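PDB 3RCN: beta-N-acetylhexosaminidase from Arthrobacter aurescens, which probably catalyses the hydrolysis of terminal non-reducing N-acetyl-D-hexosamine residues in N-acetyl-beta-D-hexosaminides. Local coordinates for residues 111-116 with 123-128; 149-154 with 181-186; 200-205 with 211-216; 478-483 with 492-497. All blocks are in the same frame, centred on the assembly; numbering follows the deposited sequence.

Overall arrangement
The four contacts follow one another along the chain, each closing before the next opens. Contact 1 lies in the N-terminal alpha-beta domain, where a helix-to-strand loop meets strand 125-134 of the six-stranded sheet. Contacts 2 and 3 lie in the catalytic domain, contact 3 in a loop outside the barrel strands. Their centres are about 17 Å apart. Contact 2 comes near Glu316, the predicted proton donor, about 6 Å from the Arg149 side chain. Contact 4 joins helices 474-483 and 491-508 on the opposite side of the chain's centre from contact 2, about 32 Å away between centres. Helix 491-508 also packs on loop 111-116, so it links contacts 1 and 4. Contacts 1, 2 and 3 all touch the second subunit.

Contact 1 of 4, residues 111-116 with 123-128; sequences PAALRQ and EGWSVP
Trp125 points its indole at the backbone and methyl groups of Ala112 and Ala113. The six-membered ring makes the contact. Trp125 CZ3 lies 3.7 Å from Ala113 N and Trp125 CH2 lies 3.8 Å from Ala112 O. Both backbone atoms sit at the edge of the indole, near its plane. The methyl groups add apolar packing. Ala113 CB is 3.8 Å from Trp125 CZ3, and Ala112 CB is 4.0 Å from Trp125 CH2. Trp125 CG stands beside the backbone N and anti to the carbonyl carbon (chi1 -64°), which carries the indole from its strand to the loop.

The two alanines belong to a short 3-10 segment, 111-114. Leu114 N donates to Pro111 O at 3.0 Å within it. Ala113 also packs on Leu106 of helix 95-109, while Trp125 rests on Leu109 of that helix and meets Trp55 edge-to-face. Trp125 is also backbone-bonded to Leu26 of strand 16-26. The contact therefore fastens the loop after helix 95-109 to the sheet of the N-terminal domain. Beyond it, Arg115 forms salt bridges with Asp225 and Glu228 of the second subunit.

No hydrogen bond crosses between the two segments, so this buried contact rests on van der Waals packing of a large aromatic edge against two small residues.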
# COMPACT_ATOMS: atom_id res chain seq x y z
N PRO A 111 13.69 -1.07 -15.32
CA PRO A 111 12.69 -1.30 -14.27
C PRO A 111 13.24 -1.31 -12.84
O PRO A 111 12.47 -1.02 -11.92
CB PRO A 111 12.12 -2.69 -14.62
CG PRO A 111 12.37 -2.83 -16.06
CD PRO A 111 13.69 -2.16 -16.31
N ALA A 112 14.52 -1.62 -12.65
CA ALA A 112 15.05 -1.67 -11.28
C ALA A 112 15.12 -0.28 -10.66
O ALA A 112 15.18 -0.11 -9.44
CB ALA A 112 16.41 -2.35 -11.23
N ALA A 113 15.09 0.72 -11.53
CA ALA A 113 15.08 2.11 -11.11
C ALA A 113 13.75 2.51 -10.47
O ALA A 113 13.67 3.54 -9.80
CB ALA A 113 15.39 3.01 -12.29
N LEU A 114 12.71 1.69 -10.65
CA LEU A 114 11.39 1.93 -10.05
C LEU A 114 11.12 1.20 -8.73
O LEU A 114 10.05 1.36 -8.13
CB LEU A 114 10.29 1.53 -11.04
CG LEU A 114 10.43 2.23 -12.38
CD1 LEU A 114 9.45 1.68 -13.39
CD2 LEU A 114 10.23 3.71 -12.18
N ARG A 115 12.07 0.38 -8.29
CA ARG A 115 11.94 -0.29 -7.01
C ARG A 115 12.19 0.68 -5.86
O ARG A 115 12.83 1.71 -6.03
CB ARG A 115 12.90 -1.48 -6.94
CG ARG A 115 12.72 -2.49 -8.06
CD ARG A 115 11.62 -3.48 -7.76
NE ARG A 115 11.43 -4.44 -8.85
CZ ARG A 115 10.59 -5.47 -8.80
NH1 ARG A 115 9.88 -5.70 -7.70
NH2 ARG A 115 10.48 -6.29 -9.84
N GLN A 116 11.69 0.34 -4.68
CA GLN A 116 11.90 1.17 -3.49
C GLN A 116 13.16 0.78 -2.71
O GLN A 116 13.54 1.46 -1.76
CB GLN A 116 10.66 1.13 -2.58
CG GLN A 116 9.36 1.64 -3.26
CD GLN A 116 8.13 1.56 -2.35
OE1 GLN A 116 8.15 2.02 -1.20
NE2 GLN A 116 7.05 0.97 -2.86
N GLU A 123 26.97 -1.59 -8.93
CA GLU A 123 28.37 -1.26 -9.19
C GLU A 123 28.39 -0.14 -10.21
O GLU A 123 29.06 0.88 -10.04
CB GLU A 123 29.15 -2.48 -9.71
CG GLU A 123 29.21 -3.65 -8.73
CD GLU A 123 29.73 -3.25 -7.36
OE1 GLU A 123 30.52 -2.28 -7.27
OE2 GLU A 123 29.34 -3.90 -6.36
N GLY A 124 27.61 -0.33 -11.27
CA GLY A 124 27.30 0.76 -12.16
C GLY A 124 25.95 0.51 -12.79
O GLY A 124 25.47 -0.63 -12.89
N TRP A 125 25.31 1.60 -13.20
CA TRP A 125 24.12 1.51 -14.01
C TRP A 125 24.48 2.22 -15.27
O TRP A 125 25.40 3.04 -15.29
CB TRP A 125 22.94 2.21 -13.36
CG TRP A 125 22.48 1.63 -12.08
CD1 TRP A 125 23.25 1.21 -11.05
CD2 TRP A 125 21.12 1.41 -11.68
NE1 TRP A 125 22.45 0.74 -10.02
CE2 TRP A 125 21.14 0.85 -10.39
CE3 TRP A 125 19.88 1.64 -12.30
CZ2 TRP A 125 19.98 0.51 -9.70
CZ3 TRP A 125 18.73 1.30 -11.61
CH2 TRP A 125 18.78 0.75 -10.33
N SER A 126 23.77 1.93 -16.34
CA SER A 126 24.05 2.61 -17.57
C SER A 126 22.83 3.25 -18.20
O SER A 126 21.76 2.64 -18.27
CB SER A 126 24.73 1.66 -18.54
OG SER A 126 26.01 1.34 -18.04
N VAL A 127 23.00 4.49 -18.65
CA VAL A 127 22.00 5.17 -19.46
C VAL A 127 22.48 5.22 -20.90
O VAL A 127 23.53 5.78 -21.19
CB VAL A 127 21.78 6.61 -18.98
CG1 VAL A 127 20.54 6.70 -18.12
CG2 VAL A 127 23.01 7.11 -18.23
N PRO A 128 21.71 4.62 -21.82
CA PRO A 128 22.07 4.73 -23.24
C PRO A 128 22.16 6.20 -23.64
O PRO A 128 21.41 7.00 -23.11
CB PRO A 128 20.90 4.04 -23.95
CG PRO A 128 19.81 3.94 -22.93
CD PRO A 128 20.48 3.84 -21.61

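Contact 2 of 4, residues 149-154 with 181-186; sequences RHFMPK and GWRMQI
Phe151 lays its CB over the centre of one face of the Arg183 guanidinium, 3.9 Å above the plane. The opposite face has Gly181 CA over it, toward the rim. The flat group is thus held between two carbon atoms. The phenyl ring itself does not stack on it, for the ring and guanidinium planes are 66° apart. Instead Phe151 CD1 touches Arg183 CD at 3.8 Å. Phe151 CG is anti to its own backbone N (chi1 173°), which turns the ring past the arginine chain. Arg183 is bent at chi2 (-50°), and this brings its end back over Gly181.

The polar atoms of Arg183 find acceptors outside the two segments, NE at Val147 O and NH1 at Gly219 O. Arg149 O lies at the guanidinium edge, near its plane, but at 3.9 Å from Arg183 NH2 it makes no hydrogen bond there. A leucine in place of Arg183 would probably leave Val147 O and Gly219 O without these donors and uncover the CB of Phe151.

Arg149 takes its side chain elsewhere: NE hydrogen-bonds Gln180, NH1 forms a salt bridge with Asp146, and the side chain comes within about 6 Å of that of Glu316, the predicted proton donor. The contact thus borders the probable active site.

Segment 149-154 runs from barrel strand 140-146 into helix 154-166, with Pro153 at the N-cap position. Segment 181-186 starts on the short, weakly bonded strand 181-182, antiparallel to strand 171-178, and Met184 then packs on helices 223-235 and 288-304.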
# COMPACT_ATOMS: atom_id res chain seq x y z
N ARG A 149 -17.46 4.40 -3.40
CA ARG A 149 -18.05 3.08 -3.45
C ARG A 149 -17.22 2.07 -2.64
O ARG A 149 -17.75 1.39 -1.76
CB ARG A 149 -18.25 2.64 -4.90
CG ARG A 149 -19.57 3.08 -5.50
CD ARG A 149 -19.79 4.60 -5.45
NE ARG A 149 -21.03 4.97 -6.13
CZ ARG A 149 -21.11 5.29 -7.42
NH1 ARG A 149 -20.03 5.31 -8.18
NH2 ARG A 149 -22.29 5.58 -7.95
N HIS A 150 -15.92 2.00 -2.91
CA HIS A 150 -14.99 1.25 -2.05
C HIS A 150 -13.84 2.12 -1.57
O HIS A 150 -13.06 2.67 -2.37
CB HIS A 150 -14.50 -0.04 -2.71
CG HIS A 150 -15.53 -1.11 -2.71
ND1 HIS A 150 -16.32 -1.38 -3.81
CD2 HIS A 150 -15.96 -1.94 -1.73
CE1 HIS A 150 -17.17 -2.35 -3.51
NE2 HIS A 150 -16.97 -2.70 -2.25
N PHE A 151 -13.77 2.26 -0.25
CA PHE A 151 -12.76 3.07 0.39
C PHE A 151 -11.38 2.49 0.09
O PHE A 151 -11.15 1.30 0.29
CB PHE A 151 -13.00 3.10 1.89
CG PHE A 151 -11.90 3.77 2.65
CD1 PHE A 151 -11.77 5.15 2.63
CD2 PHE A 151 -11.01 3.01 3.40
CE1 PHE A 151 -10.76 5.78 3.33
CE2 PHE A 151 -9.98 3.63 4.11
CZ PHE A 151 -9.86 5.02 4.07
N MSE A 152 -10.48 3.33 -0.41
CA MSE A 152 -9.12 2.89 -0.64
C MSE A 152 -8.20 3.41 0.47
O MSE A 152 -8.10 4.61 0.71
CB MSE A 152 -8.61 3.32 -2.01
CG MSE A 152 -7.19 2.84 -2.27
SE MSE A 152 -6.49 3.12 -4.07
CE MSE A 152 -7.55 1.75 -4.99
N PRO A 153 -7.54 2.49 1.19
CA PRO A 153 -6.66 2.96 2.25
C PRO A 153 -5.60 3.92 1.72
O PRO A 153 -5.17 3.80 0.57
CB PRO A 153 -6.04 1.68 2.78
CG PRO A 153 -7.07 0.60 2.43
CD PRO A 153 -7.58 1.02 1.10
N LYS A 154 -5.22 4.87 2.56
CA LYS A 154 -4.27 5.93 2.20
C LYS A 154 -2.96 5.41 1.57
O LYS A 154 -2.47 5.99 0.59
CB LYS A 154 -3.98 6.77 3.44
CG LYS A 154 -3.05 7.94 3.22
CD LYS A 154 -3.10 8.89 4.41
CE LYS A 154 -2.44 8.30 5.67
NZ LYS A 154 -0.96 8.25 5.54
N GLY A 181 -21.33 5.88 0.65
CA GLY A 181 -20.42 6.33 1.69
C GLY A 181 -19.93 7.75 1.46
O GLY A 181 -19.98 8.25 0.34
N TRP A 182 -19.41 8.37 2.52
CA TRP A 182 -18.84 9.71 2.52
C TRP A 182 -17.43 9.63 3.14
O TRP A 182 -17.27 9.25 4.30
CB TRP A 182 -19.75 10.64 3.34
CG TRP A 182 -19.23 12.06 3.45
CD1 TRP A 182 -18.16 12.49 4.18
CD2 TRP A 182 -19.78 13.24 2.83
NE1 TRP A 182 -17.99 13.84 4.04
CE2 TRP A 182 -18.97 14.33 3.21
CE3 TRP A 182 -20.87 13.47 1.98
CZ2 TRP A 182 -19.22 15.63 2.77
CZ3 TRP A 182 -21.12 14.77 1.54
CH2 TRP A 182 -20.29 15.83 1.93
N ARG A 183 -16.40 9.95 2.35
CA ARG A 183 -15.02 9.69 2.77
C ARG A 183 -14.27 10.86 3.38
O ARG A 183 -13.11 10.73 3.78
CB ARG A 183 -14.20 9.14 1.60
CG ARG A 183 -14.77 7.92 0.93
CD ARG A 183 -15.13 6.84 1.92
NE ARG A 183 -15.79 5.73 1.24
CZ ARG A 183 -16.55 4.84 1.86
NH1 ARG A 183 -16.72 4.94 3.17
NH2 ARG A 183 -17.14 3.86 1.18
N MSE A 184 -14.89 12.02 3.44
CA MSE A 184 -14.13 13.17 3.90
C MSE A 184 -14.59 13.72 5.25
O MSE A 184 -15.75 14.09 5.43
CB MSE A 184 -14.11 14.27 2.84
CG MSE A 184 -13.21 15.41 3.24
SE MSE A 184 -13.47 17.01 2.16
CE MSE A 184 -12.20 18.16 3.10
N GLN A 185 -13.67 13.77 6.19
CA GLN A 185 -13.98 14.26 7.52
C GLN A 185 -14.22 15.77 7.48
O GLN A 185 -13.40 16.53 6.95
CB GLN A 185 -12.84 13.93 8.46
CG GLN A 185 -12.82 14.73 9.74
CD GLN A 185 -11.55 14.45 10.53
OE1 GLN A 185 -11.58 13.73 11.55
NE2 GLN A 185 -10.42 15.01 10.08
N ILE A 186 -15.37 16.19 8.00
CA ILE A 186 -15.73 17.60 8.10
C ILE A 186 -15.92 17.94 9.57
O ILE A 186 -16.71 17.31 10.27
CB ILE A 186 -17.04 17.93 7.36
CG1 ILE A 186 -16.96 17.53 5.89
CG2 ILE A 186 -17.34 19.40 7.45
CD1 ILE A 186 -15.98 18.34 5.10

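Contact 3 of 4, residues 200-205 with 211-216; sequences RESSLG and VFDGRP. With SO4 (sulfate ion), chain B.
Glu201 and Phe212 cross at about a right angle, yet the carboxylate and ring planes are only 23° apart. Glu201 OE1 comes within 3.2 Å of Phe212 CB. The same oxygen takes a weak hydrogen bond from Gly214 N. Glu201 CG sits between its backbone N and carbonyl carbon (chi1 43°), with the chain extended beyond it, which brings OE1 beside Phe212 CB and Gly214 N.

Asp213 OD1 accepts from Ser202 N at 3.1 Å and from Arg215 N at 2.9 Å. These donors approach from opposite faces of the carboxylate plane. The bond from Arg215 N makes an Asx turn. Asp213 N returns a bond of 3.0 Å to Ser202 O. Ser202 OG also gives to a water shared with Asp213 OD2 and Arg215 O, and is bonded to Arg199.

The two segments form an irregular hairpin-like loop between strands 198-199 and 217-218 of the catalytic domain, with a single beta bridge at Ser203 and Phe212. Leu204 N donates to Val211 O at 2.8 Å, almost straight (177°). Leu204 CB and Val211 CG2 pack at 4.1 Å as their side chains cross obliquely.

Arg215 is extended from CG to NE, and Arg215 NH2 donates to O3 of a sulfate ion, probably from the crystallisation liquor, at 3.0 Å. Its NH1 forms a salt bridge with Asp462 of the second subunit, whose Ser463 and Arg465 also bind the sulfate.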
# COMPACT_ATOMS: atom_id res chain seq x y z
N ARG A 200 -23.79 -1.05 6.05
CA ARG A 200 -24.03 -2.39 6.58
C ARG A 200 -23.49 -3.50 5.69
O ARG A 200 -22.85 -4.45 6.17
CB ARG A 200 -25.54 -2.60 6.71
CG ARG A 200 -25.97 -3.15 8.03
CD ARG A 200 -26.74 -2.10 8.81
NE ARG A 200 -26.51 -2.23 10.24
CZ ARG A 200 -26.82 -1.30 11.14
NH1 ARG A 200 -27.36 -0.16 10.74
NH2 ARG A 200 -26.57 -1.51 12.43
N GLU A 201 -23.76 -3.40 4.39
CA GLU A 201 -23.29 -4.39 3.44
C GLU A 201 -23.18 -3.81 2.04
O GLU A 201 -23.25 -2.59 1.86
CB GLU A 201 -24.17 -5.64 3.45
CG GLU A 201 -25.66 -5.36 3.51
CD GLU A 201 -26.49 -6.62 3.28
OE1 GLU A 201 -25.92 -7.74 3.27
OE2 GLU A 201 -27.72 -6.48 3.09
N SER A 202 -22.98 -4.67 1.05
CA SER A 202 -22.77 -4.25 -0.32
C SER A 202 -23.42 -5.22 -1.29
O SER A 202 -23.40 -6.43 -1.07
CB SER A 202 -21.27 -4.21 -0.63
OG SER A 202 -20.56 -3.36 0.25
N SER A 203 -23.98 -4.68 -2.36
CA SER A 203 -24.42 -5.52 -3.47
C SER A 203 -23.25 -6.35 -3.94
O SER A 203 -22.13 -5.87 -4.08
CB SER A 203 -24.92 -4.68 -4.65
OG SER A 203 -26.08 -3.96 -4.30
N LEU A 204 -23.54 -7.61 -4.22
CA LEU A 204 -22.55 -8.49 -4.81
C LEU A 204 -22.85 -8.63 -6.30
O LEU A 204 -23.82 -9.28 -6.69
CB LEU A 204 -22.63 -9.85 -4.12
CG LEU A 204 -21.68 -10.90 -4.67
CD1 LEU A 204 -20.25 -10.37 -4.58
CD2 LEU A 204 -21.85 -12.23 -3.94
N GLY A 205 -22.00 -8.04 -7.14
CA GLY A 205 -22.28 -7.98 -8.56
C GLY A 205 -23.22 -6.83 -8.89
O GLY A 205 -23.39 -5.93 -8.07
N VAL A 211 -28.37 -9.54 -4.78
CA VAL A 211 -27.69 -10.36 -3.78
C VAL A 211 -26.65 -9.52 -3.05
O VAL A 211 -26.03 -8.64 -3.64
CB VAL A 211 -27.05 -11.64 -4.40
CG1 VAL A 211 -26.56 -11.36 -5.81
CG2 VAL A 211 -25.91 -12.19 -3.51
N PHE A 212 -26.48 -9.79 -1.75
CA PHE A 212 -25.64 -8.98 -0.88
C PHE A 212 -24.57 -9.79 -0.14
O PHE A 212 -24.73 -10.99 0.09
CB PHE A 212 -26.51 -8.23 0.12
CG PHE A 212 -27.39 -7.21 -0.50
CD1 PHE A 212 -28.60 -7.56 -1.07
CD2 PHE A 212 -26.99 -5.88 -0.55
CE1 PHE A 212 -29.41 -6.59 -1.66
CE2 PHE A 212 -27.80 -4.92 -1.13
CZ PHE A 212 -29.00 -5.28 -1.69
N ASP A 213 -23.49 -9.13 0.25
CA ASP A 213 -22.34 -9.85 0.81
C ASP A 213 -22.29 -9.94 2.34
O ASP A 213 -21.35 -10.51 2.88
CB ASP A 213 -21.03 -9.26 0.28
CG ASP A 213 -20.80 -7.84 0.77
OD1 ASP A 213 -21.56 -7.36 1.64
OD2 ASP A 213 -19.85 -7.20 0.28
N GLY A 214 -23.24 -9.34 3.05
CA GLY A 214 -23.27 -9.41 4.50
C GLY A 214 -22.09 -8.75 5.21
O GLY A 214 -21.94 -8.87 6.42
N ARG A 215 -21.24 -8.06 4.45
CA ARG A 215 -19.98 -7.54 4.98
C ARG A 215 -19.98 -6.01 5.08
O ARG A 215 -20.02 -5.31 4.07
CB ARG A 215 -18.82 -8.00 4.09
CG ARG A 215 -17.41 -7.65 4.59
CD ARG A 215 -16.39 -7.81 3.46
NE ARG A 215 -15.02 -7.51 3.87
CZ ARG A 215 -14.10 -8.43 4.17
NH1 ARG A 215 -14.41 -9.73 4.11
NH2 ARG A 215 -12.87 -8.07 4.53
N PRO A 216 -19.92 -5.48 6.31
CA PRO A 216 -19.78 -4.04 6.51
C PRO A 216 -18.61 -3.51 5.68
O PRO A 216 -17.63 -4.22 5.47
CB PRO A 216 -19.45 -3.94 8.00
CG PRO A 216 -20.18 -5.06 8.60
CD PRO A 216 -20.08 -6.19 7.59
S SO4 B . -11.86 -4.36 3.91
O1 SO4 B . -13.07 -3.83 4.52
O2 SO4 B . -10.91 -4.73 4.96
O3 SO4 B . -12.21 -5.55 3.13
O4 SO4 B . -11.24 -3.37 3.03
O HOH W 1 -19.10 -5.04 1.77
O HOH W 2 -27.70 -6.00 -4.72

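Contact 4 of 4, residues 478-483 with 492-497; sequences ISEVFW and DEFLTR
Glu480 and Arg497 meet end-on through two parallel hydrogen bonds. Arg497 NH2 reaches Glu480 OE2 at 2.8 Å, nearly straight, and Arg497 NH1 reaches Glu480 OE1 at 3.3 Å. Each oxygen uses its syn lone pair. The carboxylate and guanidinium are nearly coplanar, 11° apart. Glu480 gets there with CG anti to its backbone N (chi1 -179°) and a chain that then bends at chi2. Arg497 is bent at chi3 (-72°), which turns its guanidinium toward Glu480.

Glu493, one helical turn before Arg497, grips it side-on. Arg497 NE donates to Glu493 OE2 at 2.9 Å, and Arg497 NH2 donates to Glu493 OE1 at 3.1 Å. The three residues form a salt-bridge network. A methionine in place of Arg497 would probably leave both carboxylates without this shared counter-charge.

Phe494 CD1 lies 3.6 Å from Glu480 OE2, with the ring nearly perpendicular to the carboxylate. Tyr432 of helix 428-432 stacks on Phe494 and hydrogen-bonds Glu480 OE2, while Ala13 N serves OE1. The network thus joins helix 474-483 to helix 491-508, with helix 428-432 and the N-terminal loop around Ala13 packed alongside.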
# COMPACT_ATOMS: atom_id res chain seq x y z
N ILE A 478 -3.81 4.71 -22.57
CA ILE A 478 -4.45 6.00 -22.39
C ILE A 478 -3.44 7.11 -22.08
O ILE A 478 -3.54 8.20 -22.63
CB ILE A 478 -5.56 5.92 -21.31
CG1 ILE A 478 -6.80 5.26 -21.90
CG2 ILE A 478 -5.92 7.28 -20.80
CD1 ILE A 478 -7.63 4.48 -20.91
N SER A 479 -2.47 6.84 -21.22
CA SER A 479 -1.48 7.87 -20.89
C SER A 479 -0.74 8.33 -22.14
O SER A 479 -0.34 9.49 -22.24
CB SER A 479 -0.48 7.40 -19.82
OG SER A 479 0.49 6.50 -20.35
N GLU A 480 -0.57 7.41 -23.10
CA GLU A 480 0.09 7.75 -24.36
C GLU A 480 -0.82 8.60 -25.25
O GLU A 480 -0.39 9.59 -25.84
CB GLU A 480 0.54 6.49 -25.10
CG GLU A 480 1.26 6.80 -26.40
CD GLU A 480 2.35 5.79 -26.77
OE1 GLU A 480 3.26 5.57 -25.95
OE2 GLU A 480 2.29 5.23 -27.89
N VAL A 481 -2.08 8.20 -25.33
CA VAL A 481 -3.07 8.96 -26.07
C VAL A 481 -3.10 10.41 -25.57
O VAL A 481 -3.17 11.33 -26.37
CB VAL A 481 -4.47 8.31 -25.98
CG1 VAL A 481 -5.53 9.22 -26.58
CG2 VAL A 481 -4.47 6.93 -26.66
N PHE A 482 -3.00 10.60 -24.26
CA PHE A 482 -3.04 11.95 -23.67
C PHE A 482 -1.74 12.74 -23.83
O PHE A 482 -1.77 13.96 -23.98
CB PHE A 482 -3.37 11.91 -22.18
CG PHE A 482 -4.73 11.36 -21.87
CD1 PHE A 482 -5.56 10.92 -22.89
CD2 PHE A 482 -5.18 11.29 -20.56
CE1 PHE A 482 -6.82 10.42 -22.60
CE2 PHE A 482 -6.43 10.78 -20.26
CZ PHE A 482 -7.26 10.35 -21.29
N TRP A 483 -0.61 12.07 -23.65
CA TRP A 483 0.70 12.70 -23.79
C TRP A 483 1.29 12.84 -25.20
O TRP A 483 1.69 13.93 -25.61
CB TRP A 483 1.73 12.01 -22.87
CG TRP A 483 3.04 12.68 -22.92
CD1 TRP A 483 4.02 12.50 -23.86
CD2 TRP A 483 3.52 13.68 -22.03
NE1 TRP A 483 5.09 13.31 -23.58
CE2 TRP A 483 4.81 14.05 -22.47
CE3 TRP A 483 2.99 14.31 -20.90
CZ2 TRP A 483 5.57 15.02 -21.82
CZ3 TRP A 483 3.74 15.27 -20.26
CH2 TRP A 483 5.02 15.61 -20.72
N ASP A 492 0.08 -2.11 -33.06
CA ASP A 492 0.99 -3.25 -33.09
C ASP A 492 2.37 -2.84 -32.59
O ASP A 492 3.05 -3.61 -31.91
CB ASP A 492 1.10 -3.84 -34.49
CG ASP A 492 -0.19 -4.50 -34.94
OD1 ASP A 492 -0.91 -5.06 -34.09
OD2 ASP A 492 -0.49 -4.44 -36.15
N GLU A 493 2.78 -1.63 -32.95
CA GLU A 493 4.06 -1.10 -32.51
C GLU A 493 4.04 -0.88 -31.00
O GLU A 493 4.97 -1.27 -30.30
CB GLU A 493 4.36 0.20 -33.25
CG GLU A 493 5.77 0.72 -33.06
CD GLU A 493 5.96 1.48 -31.76
OE1 GLU A 493 5.12 2.36 -31.45
OE2 GLU A 493 6.96 1.19 -31.05
N PHE A 494 2.96 -0.25 -30.53
CA PHE A 494 2.75 -0.01 -29.10
C PHE A 494 2.87 -1.29 -28.27
O PHE A 494 3.47 -1.27 -27.20
CB PHE A 494 1.36 0.62 -28.88
CG PHE A 494 1.02 0.84 -27.43
CD1 PHE A 494 1.54 1.91 -26.73
CD2 PHE A 494 0.16 -0.03 -26.77
CE1 PHE A 494 1.22 2.12 -25.40
CE2 PHE A 494 -0.17 0.16 -25.43
CZ PHE A 494 0.36 1.24 -24.74
N LEU A 495 2.31 -2.39 -28.77
CA LEU A 495 2.32 -3.66 -28.05
C LEU A 495 3.72 -4.13 -27.73
O LEU A 495 4.00 -4.59 -26.62
CB LEU A 495 1.63 -4.75 -28.87
CG LEU A 495 0.14 -4.92 -28.62
CD1 LEU A 495 -0.31 -6.23 -29.25
CD2 LEU A 495 -0.12 -4.92 -27.13
N THR A 496 4.59 -4.04 -28.72
CA THR A 496 5.97 -4.47 -28.58
C THR A 496 6.68 -3.66 -27.50
O THR A 496 7.51 -4.19 -26.78
CB THR A 496 6.73 -4.39 -29.93
OG1 THR A 496 7.07 -3.03 -30.22
CG2 THR A 496 5.87 -4.95 -31.06
N ARG A 497 6.36 -2.39 -27.38
CA ARG A 497 6.91 -1.62 -26.27
C ARG A 497 6.28 -2.04 -24.93
O ARG A 497 6.97 -2.13 -23.90
CB ARG A 497 6.78 -0.12 -26.52
CG ARG A 497 7.69 0.35 -27.63
CD ARG A 497 7.60 1.84 -27.83
NE ARG A 497 6.34 2.23 -28.45
CZ ARG A 497 5.55 3.20 -27.99
NH1 ARG A 497 5.91 3.87 -26.90
NH2 ARG A 497 4.42 3.49 -28.61